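3-dehydroquinate dehydratase (Clostridium difficile, PDB 4H3D) catalyses the cis-dehydration of 3-dehydroquinate to 3-dehydroshikimate through a covalent imine intermediate, the third step of the chorismate pathway. Local coordinates at residues D47-R52 with I79-T84. Numbering follows the deposited sequence.
Sequences DIIEWR and IPLLFT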
ATOM      1  N   ASP B  47      14.510  -9.015   9.147  1.00 27.20           N
ATOM      2  CA  ASP B  47      14.208  -9.720  10.356  1.00 26.68           C
ATOM      3  C   ASP B  47      14.500 -11.207  10.283  1.00 24.95           C
ATOM      4  O   ASP B  47      14.990 -11.781  11.229  1.00 25.46           O
ATOM      5  CB  ASP B  47      12.737  -9.483  10.702  1.00 26.19           C
ATOM      6  CG  ASP B  47      12.432  -8.024  10.938  1.00 29.89           C
ATOM      7  OD1 ASP B  47      13.020  -7.451  11.870  1.00 30.56           O
ATOM      8  OD2 ASP B  47      11.610  -7.436  10.188  1.00 27.11           O
ATOM      9  N   ILE B  48      14.207 -11.811   9.148  1.00 22.72           N
ATOM     10  CA  ILE B  48      14.329 -13.248   8.980  1.00 22.60           C
ATOM     11  C   ILE B  48      14.916 -13.547   7.618  1.00 21.37           C
ATOM     12  O   ILE B  48      14.634 -12.843   6.640  1.00 19.90           O
ATOM     13  CB  ILE B  48      12.920 -13.913   9.040  1.00 23.80           C
ATOM     14  CG1 ILE B  48      12.244 -13.628  10.387  1.00 26.88           C
ATOM     15  CG2 ILE B  48      12.993 -15.431   8.765  1.00 20.51           C
ATOM     16  CD1 ILE B  48      10.793 -14.091  10.455  1.00 28.07           C
ATOM     17  N   ILE B  49      15.736 -14.584   7.561  1.00 20.21           N
ATOM     18  CA  ILE B  49      16.310 -15.054   6.323  1.00 21.23           C
ATOM     19  C   ILE B  49      15.691 -16.425   6.017  1.00 21.27           C
ATOM     20  O   ILE B  49      15.575 -17.256   6.904  1.00 20.87           O
ATOM     21  CB  ILE B  49      17.834 -15.179   6.410  1.00 23.02           C
ATOM     22  CG1 ILE B  49      18.464 -13.785   6.489  1.00 24.83           C
ATOM     23  CG2 ILE B  49      18.371 -15.931   5.199  1.00 21.09           C
ATOM     24  CD1 ILE B  49      19.997 -13.776   6.700  1.00 26.03           C
ATOM     25  N   GLU B  50      15.250 -16.613   4.773  1.00 19.79           N
ATOM     26  CA  GLU B  50      14.682 -17.879   4.328  1.00 19.02           C
ATOM     27  C   GLU B  50      15.655 -18.549   3.392  1.00 19.77           C
ATOM     28  O   GLU B  50      16.115 -17.936   2.446  1.00 23.41           O
ATOM     29  CB  GLU B  50      13.355 -17.653   3.573  1.00 18.91           C
ATOM     30  CG  GLU B  50      12.783 -18.933   2.912  1.00 19.79           C
ATOM     31  CD  GLU B  50      11.488 -18.680   2.113  1.00 25.33           C
ATOM     32  OE1 GLU B  50      11.451 -17.718   1.315  1.00 28.35           O
ATOM     33  OE2 GLU B  50      10.518 -19.450   2.291  1.00 26.50           O
ATOM     34  N   TRP B  51      15.996 -19.801   3.658  1.00 20.37           N
ATOM     35  CA  TRP B  51      16.804 -20.555   2.716  1.00 19.70           C
ATOM     36  C   TRP B  51      15.876 -21.413   1.877  1.00 20.11           C
ATOM     37  O   TRP B  51      15.241 -22.356   2.389  1.00 19.87           O
ATOM     38  CB  TRP B  51      17.872 -21.403   3.412  1.00 19.65           C
ATOM     39  CG  TRP B  51      18.721 -22.181   2.455  1.00 19.27           C
ATOM     40  CD1 TRP B  51      18.984 -21.864   1.148  1.00 21.84           C
ATOM     41  CD2 TRP B  51      19.500 -23.366   2.738  1.00 24.27           C
ATOM     42  NE1 TRP B  51      19.828 -22.804   0.589  1.00 23.08           N
ATOM     43  CE2 TRP B  51      20.173 -23.721   1.546  1.00 22.78           C
ATOM     44  CE3 TRP B  51      19.686 -24.153   3.870  1.00 22.20           C
ATOM     45  CZ2 TRP B  51      20.998 -24.831   1.460  1.00 24.67           C
ATOM     46  CZ3 TRP B  51      20.514 -25.259   3.776  1.00 21.96           C
ATOM     47  CH2 TRP B  51      21.151 -25.588   2.579  1.00 23.75           C
ATOM     48  N   ARG B  52      15.765 -21.052   0.587  1.00 20.73           N
ATOM     49  CA  ARG B  52      14.973 -21.791  -0.386  1.00 20.35           C
ATOM     50  C   ARG B  52      15.875 -22.871  -0.908  1.00 21.24           C
ATOM     51  O   ARG B  52      16.501 -22.721  -1.948  1.00 20.29           O
ATOM     52  CB  ARG B  52      14.503 -20.890  -1.538  1.00 21.89           C
ATOM     53  CG  ARG B  52      13.245 -20.072  -1.235  1.00 21.39           C
ATOM     54  CD  ARG B  52      12.025 -20.948  -1.260  1.00 22.64           C
ATOM     55  NE  ARG B  52      11.908 -21.632  -2.557  1.00 26.02           N
ATOM     56  CZ  ARG B  52      11.296 -21.123  -3.625  1.00 28.26           C
ATOM     57  NH1 ARG B  52      10.724 -19.923  -3.560  1.00 24.97           N
ATOM     58  NH2 ARG B  52      11.248 -21.819  -4.764  1.00 25.39           N
ATOM     59  N   ILE B  79      20.402 -14.309  13.490  1.00 32.74           N
ATOM     60  CA  ILE B  79      19.247 -13.924  12.665  1.00 29.59           C
ATOM     61  C   ILE B  79      18.342 -15.165  12.516  1.00 26.68           C
ATOM     62  O   ILE B  79      18.835 -16.250  12.211  1.00 26.65           O
ATOM     63  CB  ILE B  79      19.689 -13.419  11.272  1.00 29.61           C
ATOM     64  CG1 ILE B  79      20.429 -12.093  11.400  1.00 31.34           C
ATOM     65  CG2 ILE B  79      18.484 -13.212  10.365  1.00 27.12           C
ATOM     66  CD1 ILE B  79      20.969 -11.550  10.074  1.00 34.67           C
ATOM     67  N   PRO B  80      17.028 -15.025  12.764  1.00 25.75           N
ATOM     68  CA  PRO B  80      16.175 -16.204  12.582  1.00 23.76           C
ATOM     69  C   PRO B  80      16.275 -16.775  11.162  1.00 21.30           C
ATOM     70  O   PRO B  80      16.282 -16.019  10.193  1.00 22.25           O
ATOM     71  CB  PRO B  80      14.771 -15.669  12.845  1.00 24.54           C
ATOM     72  CG  PRO B  80      14.976 -14.497  13.800  1.00 28.20           C
ATOM     73  CD  PRO B  80      16.359 -13.947  13.516  1.00 26.91           C
ATOM     74  N   LEU B  81      16.364 -18.098  11.054  1.00 21.31           N
ATOM     75  CA  LEU B  81      16.482 -18.760   9.765  1.00 20.24           C
ATOM     76  C   LEU B  81      15.287 -19.663   9.513  1.00 19.40           C
ATOM     77  O   LEU B  81      14.973 -20.555  10.333  1.00 20.84           O
ATOM     78  CB  LEU B  81      17.770 -19.593   9.711  1.00 21.47           C
ATOM     79  CG  LEU B  81      18.057 -20.371   8.431  1.00 21.81           C
ATOM     80  CD1 LEU B  81      18.224 -19.437   7.257  1.00 21.40           C
ATOM     81  CD2 LEU B  81      19.333 -21.227   8.616  1.00 25.45           C
ATOM     82  N   LEU B  82      14.626 -19.422   8.384  1.00 20.27           N
ATOM     83  CA  LEU B  82      13.494 -20.242   7.905  1.00 19.48           C
ATOM     84  C   LEU B  82      14.009 -21.197   6.829  1.00 19.21           C
ATOM     85  O   LEU B  82      14.663 -20.765   5.884  1.00 20.99           O
ATOM     86  CB  LEU B  82      12.412 -19.333   7.304  1.00 20.26           C
ATOM     87  CG  LEU B  82      11.314 -19.990   6.428  1.00 18.27           C
ATOM     88  CD1 LEU B  82      10.528 -21.068   7.213  1.00 17.07           C
ATOM     89  CD2 LEU B  82      10.375 -18.906   5.841  1.00 19.34           C
ATOM     90  N   PHE B  83      13.717 -22.489   6.979  1.00 18.05           N
ATOM     91  CA  PHE B  83      14.134 -23.518   6.019  1.00 17.92           C
ATOM     92  C   PHE B  83      12.914 -23.891   5.206  1.00 17.17           C
ATOM     93  O   PHE B  83      11.903 -24.286   5.768  1.00 19.27           O
ATOM     94  CB  PHE B  83      14.662 -24.735   6.764  1.00 18.25           C
ATOM     95  CG  PHE B  83      15.171 -25.820   5.873  1.00 19.28           C
ATOM     96  CD1 PHE B  83      16.401 -25.713   5.285  1.00 19.84           C
ATOM     97  CD2 PHE B  83      14.426 -26.965   5.648  1.00 21.93           C
ATOM     98  CE1 PHE B  83      16.900 -26.731   4.454  1.00 20.67           C
ATOM     99  CE2 PHE B  83      14.924 -27.988   4.829  1.00 23.54           C
ATOM    100  CZ  PHE B  83      16.165 -27.859   4.241  1.00 18.77           C
ATOM    101  N   THR B  84      13.003 -23.741   3.882  1.00 17.61           N
ATOM    102  CA  THR B  84      11.877 -24.011   2.987  1.00 17.64           C
ATOM    103  C   THR B  84      12.270 -24.807   1.744  1.00 16.87           C
ATOM    104  O   THR B  84      13.043 -24.330   0.921  1.00 19.20           O
ATOM    105  CB  THR B  84      11.215 -22.682   2.453  1.00 17.15           C
ATOM    106  OG1 THR B  84      10.753 -21.874   3.555  1.00 20.90           O
ATOM    107  CG2 THR B  84      10.003 -23.004   1.515  1.00 17.61           C
TER
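Glu50 and Thr84 join side chains across two parallel strands of the TIM barrel, and the path of the glutamate shows how. Glu50 CB lies 3.9 Å from Leu82 CD2. Glu50 CG, anti to the backbone N (chi1 173°), runs beside the same leucine and comes 3.6 Å from Thr84 OG1. Glu50 CD lies near both Leu82 CD2 and Thr84 OG1. At the tip, Glu50 OE2 accepts a hydrogen bond of 2.7 Å from Thr84 OG1 through its anti lone pair, which should limit rotation of the carboxylate. Glu50, Trp51 and Arg52 all belong to the 3-dehydroquinate site, and the Glu50 side chain is about 5 Å, nearest atoms, from the side chain of Lys174, the Schiff-base residue.

Between the strands, four backbone bonds set the parallel register: Ile49 N to Pro80 O, Leu82 N to Ile49 O (2.8 Å, 175° at the hydrogen), Trp51 N to Leu82 O, and Thr84 N to Trp51 O. On the other sheet face, Phe83 turns its edge toward Trp51 in an offset edge-to-face pair, planes at 72° and Phe83 CE1 3.8 Å from Trp51 CE3. Helix 62-76 completes the beta-alpha-beta unit and packs on Ile49, Trp51 and Leu81, while strands 21-26 and 116-120 flank the pair within the barrel.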